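Local coordinates for protein MFP2B (Ascaris suum, PDB 2BJR) that enhances the polymerization of major sperm protein that drives amoeboid crawling of nematode sperm, and carries a bound zinc ion, at residues F102-K107 with A164-G169; Y284-F289 with P314-V319; P290-F295 with W300-V305. One frame throughout, in Å; residues are numbered along the deposited sequence.

The N-terminal half comes first: contact 1 brings the end of helix 101-106 back against strand 161-166, closing a loop of 56 intervening residues that is rich in strands. Contacts 2 and 3 follow in the C-terminal half, their centres about 44 Å and 40 Å from that of contact 1. There the chain runs from strand 282-288 into helix 289-292, turns back through seven residues to strand 300-302, closing contact 3, and only then reaches strand 313-319 to close contact 2. The smaller loop is thus contained in the larger, and all these strands belong to one sheet. Contacts 2 and 3 also touch, where K287 lies on the W300 ring.

Contact 1: residues F102-K107 with A164-G169; sequences FDKMDK and ARELKG
K104 CA and A164 CA, 8.0 Å apart, are the closest pair of CA atoms between the last turn of helix 101-106 and the end of strand 161-166, the middle strand of a three-stranded sheet with 92-97 and 110-111. That spacing is too wide for backbone pairing, so long side chains bridge it. K104 starts toward the strand with CG opposite the backbone N (chi1 -153°), bends at the next bond and then extends outward. Its CG passes A164 CB at 4.5 Å, where a small methyl group leaves room for the lysine chain. At the far end K104 NZ forms a salt bridge with E166, lying 2.9 Å from OE2. The two side chains meet at about a right angle, and OE2 sits beside the last carbon as well as the nitrogen, so the hydrogen bond within this pair is weak. E166 OE2 also accepts a hydrogen bond from N94 of strand 92-97, which gives that oxygen a second partner. Glutamate suits this place because one oxygen can serve both a charge and an amide. The E166 side chain is about 8 Å from that of the zinc ligand H86.

K168, just beyond the strand, makes the second bridge. Its NZ donates to K107 O over 3.0 Å, in the carbonyl plane and with a C=O...N angle of 160°. K107 directly follows the helix, where no further turn receives such an oxygen. The contact therefore depends on polar groups more than apolar burial: one lysine from each segment crosses the gap to an oxygen of the other.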
loop_
_atom_site.group_PDB
_atom_site.type_symbol
_atom_site.label_atom_id
_atom_site.label_comp_id
_atom_site.label_asym_id
_atom_site.label_seq_id
_atom_site.Cartn_x
_atom_site.Cartn_y
_atom_site.Cartn_z
ATOM N N PHE A 102 -19.913 -3.276 19.381
ATOM C CA PHE A 102 -20.619 -2.886 20.624
ATOM C C PHE A 102 -19.677 -2.905 21.811
ATOM O O PHE A 102 -19.615 -1.942 22.544
ATOM C CB PHE A 102 -21.874 -3.741 20.872
ATOM C CG PHE A 102 -22.898 -3.653 19.751
ATOM C CD1 PHE A 102 -23.281 -4.785 19.041
ATOM C CD2 PHE A 102 -23.434 -2.424 19.389
ATOM C CE1 PHE A 102 -24.217 -4.695 17.998
ATOM C CE2 PHE A 102 -24.366 -2.319 18.349
ATOM C CZ PHE A 102 -24.743 -3.452 17.648
ATOM N N ASP A 103 -18.887 -3.966 21.949
ATOM C CA ASP A 103 -17.865 -4.048 22.998
ATOM C C ASP A 103 -16.864 -2.905 22.911
ATOM O O ASP A 103 -16.486 -2.279 23.907
ATOM C CB ASP A 103 -17.145 -5.388 22.893
ATOM C CG ASP A 103 -18.061 -6.546 23.176
ATOM O OD1 ASP A 103 -19.243 -6.303 23.574
ATOM O OD2 ASP A 103 -17.698 -7.731 23.044
ATOM N N LYS A 104 -16.478 -2.598 21.691
ATOM C CA LYS A 104 -15.522 -1.558 21.448
ATOM C C LYS A 104 -16.101 -0.186 21.772
ATOM O O LYS A 104 -15.449 0.647 22.384
ATOM C CB LYS A 104 -15.074 -1.649 20.002
ATOM C CG LYS A 104 -13.745 -1.124 19.762
ATOM C CD LYS A 104 -12.591 -2.003 20.317
ATOM C CE LYS A 104 -11.361 -1.150 20.200
ATOM N NZ LYS A 104 -10.216 -1.521 21.046
HETATM N N MSE A 105 -17.336 0.044 21.404
HETATM C CA MSE A 105 -17.966 1.314 21.742
HETATM C C MSE A 105 -18.126 1.482 23.259
HETATM O O MSE A 105 -17.929 2.570 23.782
HETATM C CB MSE A 105 -19.317 1.426 21.038
HETATM C CG MSE A 105 -19.147 1.745 19.583
HETATM SE SE MSE A 105 -20.957 1.999 18.784
HETATM C CE MSE A 105 -21.417 0.190 18.499
ATOM N N ASP A 106 -18.439 0.394 23.937
ATOM C CA ASP A 106 -18.586 0.400 25.392
ATOM C C ASP A 106 -17.274 0.627 26.155
ATOM O O ASP A 106 -17.311 0.993 27.325
ATOM C CB ASP A 106 -19.218 -0.921 25.862
ATOM C CG ASP A 106 -20.682 -1.075 25.427
ATOM O OD1 ASP A 106 -21.335 -0.082 24.975
ATOM O OD2 ASP A 106 -21.248 -2.174 25.496
ATOM N N LYS A 107 -16.135 0.401 25.502
ATOM C CA LYS A 107 -14.818 0.659 26.071
ATOM C C LYS A 107 -14.355 2.041 25.670
ATOM O O LYS A 107 -13.248 2.469 26.007
ATOM C CB LYS A 107 -13.805 -0.396 25.618
ATOM C CG LYS A 107 -13.899 -1.723 26.374
ATOM C CD LYS A 107 -12.936 -2.759 25.778
ATOM C CE LYS A 107 -13.280 -4.183 26.172
ATOM N NZ LYS A 107 -12.500 -5.156 25.328
ATOM N N ALA A 164 -12.442 1.860 13.916
ATOM C CA ALA A 164 -12.720 2.555 15.192
ATOM C C ALA A 164 -11.700 3.660 15.400
ATOM O O ALA A 164 -10.507 3.512 15.086
ATOM C CB ALA A 164 -12.661 1.556 16.363
ATOM N N ARG A 165 -12.165 4.807 15.886
ATOM C CA ARG A 165 -11.306 5.831 16.429
ATOM C C ARG A 165 -11.011 5.499 17.898
ATOM O O ARG A 165 -11.936 5.373 18.719
ATOM C CB ARG A 165 -11.983 7.219 16.336
ATOM C CG ARG A 165 -12.261 7.742 14.953
ATOM C CD ARG A 165 -13.449 8.735 14.880
ATOM N NE ARG A 165 -13.299 9.848 15.837
ATOM C CZ ARG A 165 -12.571 10.921 15.660
ATOM N NH1 ARG A 165 -11.885 11.124 14.546
ATOM N NH2 ARG A 165 -12.513 11.846 16.641
ATOM N N GLU A 166 -9.727 5.356 18.212
ATOM C CA GLU A 166 -9.274 5.082 19.564
ATOM C C GLU A 166 -8.854 6.410 20.152
ATOM O O GLU A 166 -7.966 7.081 19.629
ATOM C CB GLU A 166 -8.079 4.128 19.548
ATOM C CG GLU A 166 -8.379 2.789 18.945
ATOM C CD GLU A 166 -8.923 1.762 19.911
ATOM O OE1 GLU A 166 -9.097 2.063 21.113
ATOM O OE2 GLU A 166 -9.197 0.643 19.450
ATOM N N LEU A 167 -9.488 6.765 21.263
ATOM C CA LEU A 167 -9.352 8.083 21.859
ATOM C C LEU A 167 -8.338 8.119 23.013
ATOM O O LEU A 167 -7.998 9.207 23.489
ATOM C CB LEU A 167 -10.725 8.573 22.330
ATOM C CG LEU A 167 -11.757 8.686 21.193
ATOM C CD1 LEU A 167 -13.063 9.341 21.674
ATOM C CD2 LEU A 167 -11.163 9.457 20.037
ATOM N N LYS A 168 -7.822 6.958 23.410
ATOM C CA LYS A 168 -6.779 6.894 24.456
ATOM C C LYS A 168 -5.494 6.198 23.980
ATOM O O LYS A 168 -5.522 5.193 23.253
ATOM C CB LYS A 168 -7.307 6.259 25.759
ATOM C CG LYS A 168 -8.001 4.898 25.621
ATOM C CD LYS A 168 -9.105 4.660 26.680
ATOM C CE LYS A 168 -10.121 3.571 26.197
ATOM N NZ LYS A 168 -10.528 2.550 27.257
ATOM N N GLY A 169 -4.367 6.797 24.353
ATOM C CA GLY A 169 -3.070 6.276 24.004
ATOM C C GLY A 169 -2.762 6.410 22.526
ATOM O O GLY A 169 -3.319 7.240 21.790
#

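Contact 2: residues Y284-F289 with P314-V319; sequences YDWKPF and PAVLIV
W286 and V316 meet across an antiparallel beta sheet in which their strands, 282-288 and 313-319, are not direct neighbours: both pair with strand 355-361 and so run roughly the same way, with 43° between the directions of the two short segments and 8.6 Å between their axes at closest approach. The absence of hydrogen bonds between them follows, and the W286 ring makes the whole contact from its side, meeting both side chains and backbone of 314-316.

D285, at the start of the walk, takes no direct part. Its OD1 accepts a weak hydrogen bond from the backbone N of W286, while OD2 forms a salt bridge with K287 NZ at 2.8 Å, approached on the anti side and 31° out of the carboxylate plane. Two residues apart on a strand, D285 and K287 lie on the same side, which suits an acid and a base.

W286, between them, projects the other way. CG beside the backbone N (chi1 -64°) directs the ring toward 314-319, and the turn about the next bond (chi2 76°) brings its benzo edge forward. The indole touches L357 of the intervening strand and L325 of strand 322-329; a large flat ring is well suited to spanning a strand in a buried place. P314, which keeps its ring on this side, brings its CB to 4.3 Å from W286 CH2. A315 turns its methyl away, so its CA lies at the indole's edge, 4.2 Å from W286 CZ3.

P288 then ends the strand and occupies the N-cap position of helix 289-292. The tightest apolar touch is made by V316, whose beta branch sets one methyl opposite the carbonyl carbon: V316 CG2 rests 3.7 Å from W286 CZ3.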
loop_
_atom_site.group_PDB
_atom_site.type_symbol
_atom_site.label_atom_id
_atom_site.label_comp_id
_atom_site.label_asym_id
_atom_site.label_seq_id
_atom_site.Cartn_x
_atom_site.Cartn_y
_atom_site.Cartn_z
ATOM N N TYR A 284 15.393 -8.078 5.979
ATOM C CA TYR A 284 15.622 -8.022 4.542
ATOM C C TYR A 284 17.074 -8.339 4.214
ATOM O O TYR A 284 17.971 -7.981 4.980
ATOM C CB TYR A 284 15.363 -6.609 3.997
ATOM C CG TYR A 284 13.911 -6.208 3.935
ATOM C CD1 TYR A 284 13.475 -5.057 4.543
ATOM C CD2 TYR A 284 12.985 -6.984 3.254
ATOM C CE1 TYR A 284 12.130 -4.632 4.455
ATOM C CE2 TYR A 284 11.641 -6.620 3.234
ATOM C CZ TYR A 284 11.223 -5.442 3.806
ATOM O OH TYR A 284 9.869 -5.093 3.742
ATOM N N ASP A 285 17.285 -8.912 3.040
ATOM C CA ASP A 285 18.595 -9.042 2.428
ATOM C C ASP A 285 18.417 -9.290 0.944
ATOM O O ASP A 285 17.363 -9.743 0.519
ATOM C CB ASP A 285 19.283 -10.274 3.009
ATOM C CG ASP A 285 20.786 -10.265 2.803
ATOM O OD1 ASP A 285 21.389 -9.236 2.368
ATOM O OD2 ASP A 285 21.395 -11.309 3.085
ATOM N N TRP A 286 19.428 -9.005 0.150
ATOM C CA TRP A 286 19.343 -9.188 -1.291
ATOM C C TRP A 286 20.033 -10.484 -1.571
ATOM O O TRP A 286 21.145 -10.694 -1.072
ATOM C CB TRP A 286 19.976 -8.026 -2.042
ATOM C CG TRP A 286 19.247 -6.739 -1.791
ATOM C CD1 TRP A 286 19.306 -5.957 -0.658
ATOM C CD2 TRP A 286 18.349 -6.094 -2.675
ATOM N NE1 TRP A 286 18.499 -4.856 -0.804
ATOM C CE2 TRP A 286 17.889 -4.915 -2.027
ATOM C CE3 TRP A 286 17.861 -6.389 -3.947
ATOM C CZ2 TRP A 286 16.987 -4.043 -2.615
ATOM C CZ3 TRP A 286 16.946 -5.505 -4.517
ATOM C CH2 TRP A 286 16.554 -4.329 -3.855
ATOM N N LYS A 287 19.357 -11.368 -2.291
ATOM C CA LYS A 287 19.857 -12.735 -2.541
ATOM C C LYS A 287 19.937 -13.018 -4.027
ATOM O O LYS A 287 19.107 -12.508 -4.791
ATOM C CB LYS A 287 18.929 -13.766 -1.905
ATOM C CG LYS A 287 18.758 -13.656 -0.402
ATOM C CD LYS A 287 20.137 -13.932 0.299
ATOM C CE LYS A 287 19.964 -14.201 1.785
ATOM N NZ LYS A 287 21.271 -14.019 2.511
ATOM N N PRO A 288 20.938 -13.819 -4.459
ATOM C CA PRO A 288 21.050 -14.217 -5.855
ATOM C C PRO A 288 19.784 -14.898 -6.270
ATOM O O PRO A 288 19.170 -15.615 -5.476
ATOM C CB PRO A 288 22.283 -15.177 -5.878
ATOM C CG PRO A 288 23.119 -14.744 -4.692
ATOM C CD PRO A 288 22.049 -14.374 -3.651
ATOM N N PHE A 289 19.406 -14.668 -7.513
ATOM C CA PHE A 289 18.150 -15.144 -8.045
ATOM C C PHE A 289 17.891 -16.671 -7.780
ATOM O O PHE A 289 16.783 -17.045 -7.405
ATOM C CB PHE A 289 18.050 -14.793 -9.534
ATOM C CG PHE A 289 16.744 -15.169 -10.154
ATOM C CD1 PHE A 289 15.742 -14.217 -10.352
ATOM C CD2 PHE A 289 16.498 -16.466 -10.587
ATOM C CE1 PHE A 289 14.545 -14.557 -10.931
ATOM C CE2 PHE A 289 15.264 -16.803 -11.165
ATOM C CZ PHE A 289 14.287 -15.847 -11.310
ATOM N N PRO A 314 11.175 -6.719 -6.177
ATOM C CA PRO A 314 12.272 -5.802 -6.462
ATOM C C PRO A 314 13.552 -6.602 -6.796
ATOM O O PRO A 314 13.804 -7.603 -6.145
ATOM C CB PRO A 314 12.464 -5.026 -5.117
ATOM C CG PRO A 314 11.329 -5.391 -4.280
ATOM C CD PRO A 314 10.900 -6.765 -4.721
ATOM N N ALA A 315 14.364 -6.125 -7.728
ATOM C CA ALA A 315 15.549 -6.866 -8.182
ATOM C C ALA A 315 16.554 -5.913 -8.775
ATOM O O ALA A 315 16.204 -5.015 -9.525
ATOM C CB ALA A 315 15.160 -7.887 -9.193
ATOM N N VAL A 316 17.818 -6.109 -8.423
ATOM C CA VAL A 316 18.902 -5.432 -9.073
ATOM C C VAL A 316 19.345 -6.329 -10.231
ATOM O O VAL A 316 19.676 -7.509 -10.025
ATOM C CB VAL A 316 20.072 -5.247 -8.088
ATOM C CG1 VAL A 316 21.239 -4.614 -8.769
ATOM C CG2 VAL A 316 19.639 -4.419 -6.880
ATOM N N LEU A 317 19.342 -5.771 -11.430
ATOM C CA LEU A 317 19.798 -6.422 -12.645
ATOM C C LEU A 317 21.247 -6.046 -12.902
ATOM O O LEU A 317 21.690 -4.973 -12.501
ATOM C CB LEU A 317 18.983 -5.939 -13.848
ATOM C CG LEU A 317 17.595 -6.543 -14.052
ATOM C CD1 LEU A 317 16.696 -6.168 -12.918
ATOM C CD2 LEU A 317 17.029 -6.115 -15.391
ATOM N N ILE A 318 21.967 -6.935 -13.581
ATOM C CA ILE A 318 23.284 -6.626 -14.116
ATOM C C ILE A 318 23.160 -6.395 -15.617
ATOM O O ILE A 318 22.837 -7.319 -16.352
ATOM C CB ILE A 318 24.273 -7.792 -13.867
ATOM C CG1 ILE A 318 24.343 -8.145 -12.389
ATOM C CG2 ILE A 318 25.648 -7.450 -14.419
ATOM C CD1 ILE A 318 24.713 -6.994 -11.483
ATOM N N VAL A 319 23.382 -5.162 -16.046
ATOM C CA VAL A 319 23.224 -4.723 -17.422
ATOM C C VAL A 319 24.497 -3.986 -17.838
ATOM O O VAL A 319 24.890 -2.986 -17.211
ATOM C CB VAL A 319 22.026 -3.752 -17.544
ATOM C CG1 VAL A 319 21.926 -3.134 -18.977
ATOM C CG2 VAL A 319 20.785 -4.442 -17.197
#

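Contact 3: residues P290-F295 with W300-V305; sequences PEAAQF and WIPVHV
W300 O faces the turn that ends in F295 and is gripped by two waters, one 2.7 Å away and the other 3.0 Å. The first water also reaches E291 O and the second Q294 O, so the carbonyl groups of E291 and Q294 are linked to W300 O through the waters; acceptors outnumber the available protons, and these bonds are probably shared. No direct hydrogen bond crosses the contact.

Apart from the waters, P302 supplies much of the apolar surface. Its CG packs on the backbone at 3.4 Å from A292 O, and lies 4.2 Å from A292 CB, whose small size suits the proline ring beside it. The same ring presents CD to the edge of F295, 3.7 Å from F295 CB. F295 holds CG between its backbone N and carbonyl carbon (chi1 44°), which swings the ring outward while CB stays against P302 and I301 CG2; A293 O lies above one face, offset toward the ring's edge. The extended E291 chain brings OE2 to 4.1 Å from W300 CD1, with carboxylate and indole planes 88° apart. K287 of strand 282-288 makes a cation-pi contact with the same indole.

Four residues separate the segments, and the contact closes the short return from helix 289-292 to strand 300-302. That strand pairs through I301 with R359 of strand 355-361, on which A292 also rests, at V356 and C358; the short helix thus packs against the sheet beside the strand that follows it.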
loop_
_atom_site.group_PDB
_atom_site.type_symbol
_atom_site.label_atom_id
_atom_site.label_comp_id
_atom_site.label_asym_id
_atom_site.label_seq_id
_atom_site.Cartn_x
_atom_site.Cartn_y
_atom_site.Cartn_z
ATOM N N PRO A 290 18.859 -17.551 -8.002
ATOM C CA PRO A 290 18.599 -18.979 -7.766
ATOM C C PRO A 290 18.308 -19.324 -6.324
ATOM O O PRO A 290 17.544 -20.240 -6.068
ATOM C CB PRO A 290 19.867 -19.663 -8.302
ATOM C CG PRO A 290 20.492 -18.645 -9.203
ATOM C CD PRO A 290 20.199 -17.324 -8.570
ATOM N N GLU A 291 18.883 -18.581 -5.385
ATOM C CA GLU A 291 18.563 -18.747 -3.988
ATOM C C GLU A 291 17.177 -18.177 -3.666
ATOM O O GLU A 291 16.358 -18.825 -3.005
ATOM C CB GLU A 291 19.664 -18.121 -3.129
ATOM C CG GLU A 291 19.436 -18.309 -1.648
ATOM C CD GLU A 291 20.490 -17.649 -0.772
ATOM O OE1 GLU A 291 21.522 -17.150 -1.288
ATOM O OE2 GLU A 291 20.250 -17.631 0.443
ATOM N N ALA A 292 16.903 -16.986 -4.188
ATOM C CA ALA A 292 15.593 -16.367 -4.034
ATOM C C ALA A 292 14.461 -17.256 -4.514
ATOM O O ALA A 292 13.395 -17.256 -3.945
ATOM C CB ALA A 292 15.561 -14.996 -4.775
ATOM N N ALA A 293 14.709 -18.024 -5.557
ATOM C CA ALA A 293 13.705 -18.911 -6.154
ATOM C C ALA A 293 13.311 -20.138 -5.305
ATOM O O ALA A 293 12.363 -20.835 -5.653
ATOM C CB ALA A 293 14.170 -19.359 -7.525
ATOM N N GLN A 294 13.994 -20.363 -4.188
ATOM C CA GLN A 294 13.723 -21.499 -3.309
ATOM C C GLN A 294 12.697 -21.129 -2.224
ATOM O O GLN A 294 12.717 -21.704 -1.126
ATOM C CB GLN A 294 15.019 -22.032 -2.686
ATOM C CG GLN A 294 16.148 -22.310 -3.677
ATOM C CD GLN A 294 17.443 -22.785 -3.011
ATOM O OE1 GLN A 294 17.421 -23.299 -1.882
ATOM N NE2 GLN A 294 18.556 -22.635 -3.709
ATOM N N PHE A 295 11.847 -20.127 -2.539
ATOM C CA PHE A 295 10.782 -19.589 -1.663
ATOM C C PHE A 295 9.881 -20.673 -1.051
ATOM O O PHE A 295 9.228 -20.439 -0.011
ATOM C CB PHE A 295 9.874 -18.584 -2.436
ATOM C CG PHE A 295 9.476 -19.043 -3.824
ATOM C CD1 PHE A 295 8.586 -20.116 -3.998
ATOM C CD2 PHE A 295 9.993 -18.425 -4.953
ATOM C CE1 PHE A 295 8.230 -20.554 -5.287
ATOM C CE2 PHE A 295 9.643 -18.849 -6.246
ATOM C CZ PHE A 295 8.770 -19.917 -6.414
ATOM N N TRP A 300 14.234 -17.798 3.061
ATOM C CA TRP A 300 14.243 -16.475 2.406
ATOM C C TRP A 300 13.168 -16.442 1.326
ATOM O O TRP A 300 13.043 -17.340 0.495
ATOM C CB TRP A 300 15.608 -16.108 1.837
ATOM C CG TRP A 300 16.614 -15.805 2.879
ATOM C CD1 TRP A 300 17.544 -16.662 3.383
ATOM C CD2 TRP A 300 16.808 -14.561 3.563
ATOM N NE1 TRP A 300 18.305 -16.034 4.335
ATOM C CE2 TRP A 300 17.869 -14.747 4.484
ATOM C CE3 TRP A 300 16.174 -13.311 3.518
ATOM C CZ2 TRP A 300 18.324 -13.733 5.326
ATOM C CZ3 TRP A 300 16.613 -12.312 4.352
ATOM C CH2 TRP A 300 17.681 -12.523 5.263
ATOM N N ILE A 301 12.316 -15.438 1.375
ATOM C CA ILE A 301 11.206 -15.373 0.457
ATOM C C ILE A 301 11.347 -14.027 -0.268
ATOM O O ILE A 301 11.492 -13.017 0.396
ATOM C CB ILE A 301 9.876 -15.430 1.229
ATOM C CG1 ILE A 301 9.799 -16.690 2.129
ATOM C CG2 ILE A 301 8.697 -15.450 0.312
ATOM C CD1 ILE A 301 8.375 -16.922 2.710
ATOM N N PRO A 302 11.267 -13.983 -1.581
ATOM C CA PRO A 302 11.243 -12.671 -2.243
ATOM C C PRO A 302 10.106 -11.785 -1.723
ATOM O O PRO A 302 9.024 -12.254 -1.384
ATOM C CB PRO A 302 11.025 -13.006 -3.729
ATOM C CG PRO A 302 11.508 -14.417 -3.871
ATOM C CD PRO A 302 11.143 -15.098 -2.551
ATOM N N VAL A 303 10.351 -10.483 -1.686
ATOM C CA VAL A 303 9.310 -9.504 -1.471
ATOM C C VAL A 303 8.493 -9.561 -2.746
ATOM O O VAL A 303 9.067 -9.580 -3.810
ATOM C CB VAL A 303 9.925 -8.111 -1.232
ATOM C CG1 VAL A 303 8.921 -7.025 -1.351
ATOM C CG2 VAL A 303 10.571 -8.114 0.125
ATOM N N HIS A 304 7.167 -9.646 -2.657
ATOM C CA HIS A 304 6.345 -9.736 -3.851
ATOM C C HIS A 304 5.036 -9.012 -3.695
ATOM O O HIS A 304 4.457 -8.977 -2.607
ATOM C CB HIS A 304 6.037 -11.199 -4.230
ATOM C CG HIS A 304 5.399 -11.997 -3.134
ATOM N ND1 HIS A 304 4.059 -12.330 -3.129
ATOM C CD2 HIS A 304 5.926 -12.538 -2.010
ATOM C CE1 HIS A 304 3.782 -13.013 -2.023
ATOM N NE2 HIS A 304 4.909 -13.172 -1.337
ATOM N N VAL A 305 4.583 -8.418 -4.785
ATOM C CA VAL A 305 3.212 -7.919 -4.882
ATOM C C VAL A 305 2.543 -8.734 -5.978
ATOM O O VAL A 305 3.070 -8.862 -7.081
ATOM C CB VAL A 305 3.189 -6.414 -5.165
ATOM C CG1 VAL A 305 1.771 -5.970 -5.543
ATOM C CG2 VAL A 305 3.653 -5.637 -3.926
HETATM O O HOH W 1 14.851 -18.979 -0.753
HETATM O O HOH W 2 12.521 -20.294 1.006
#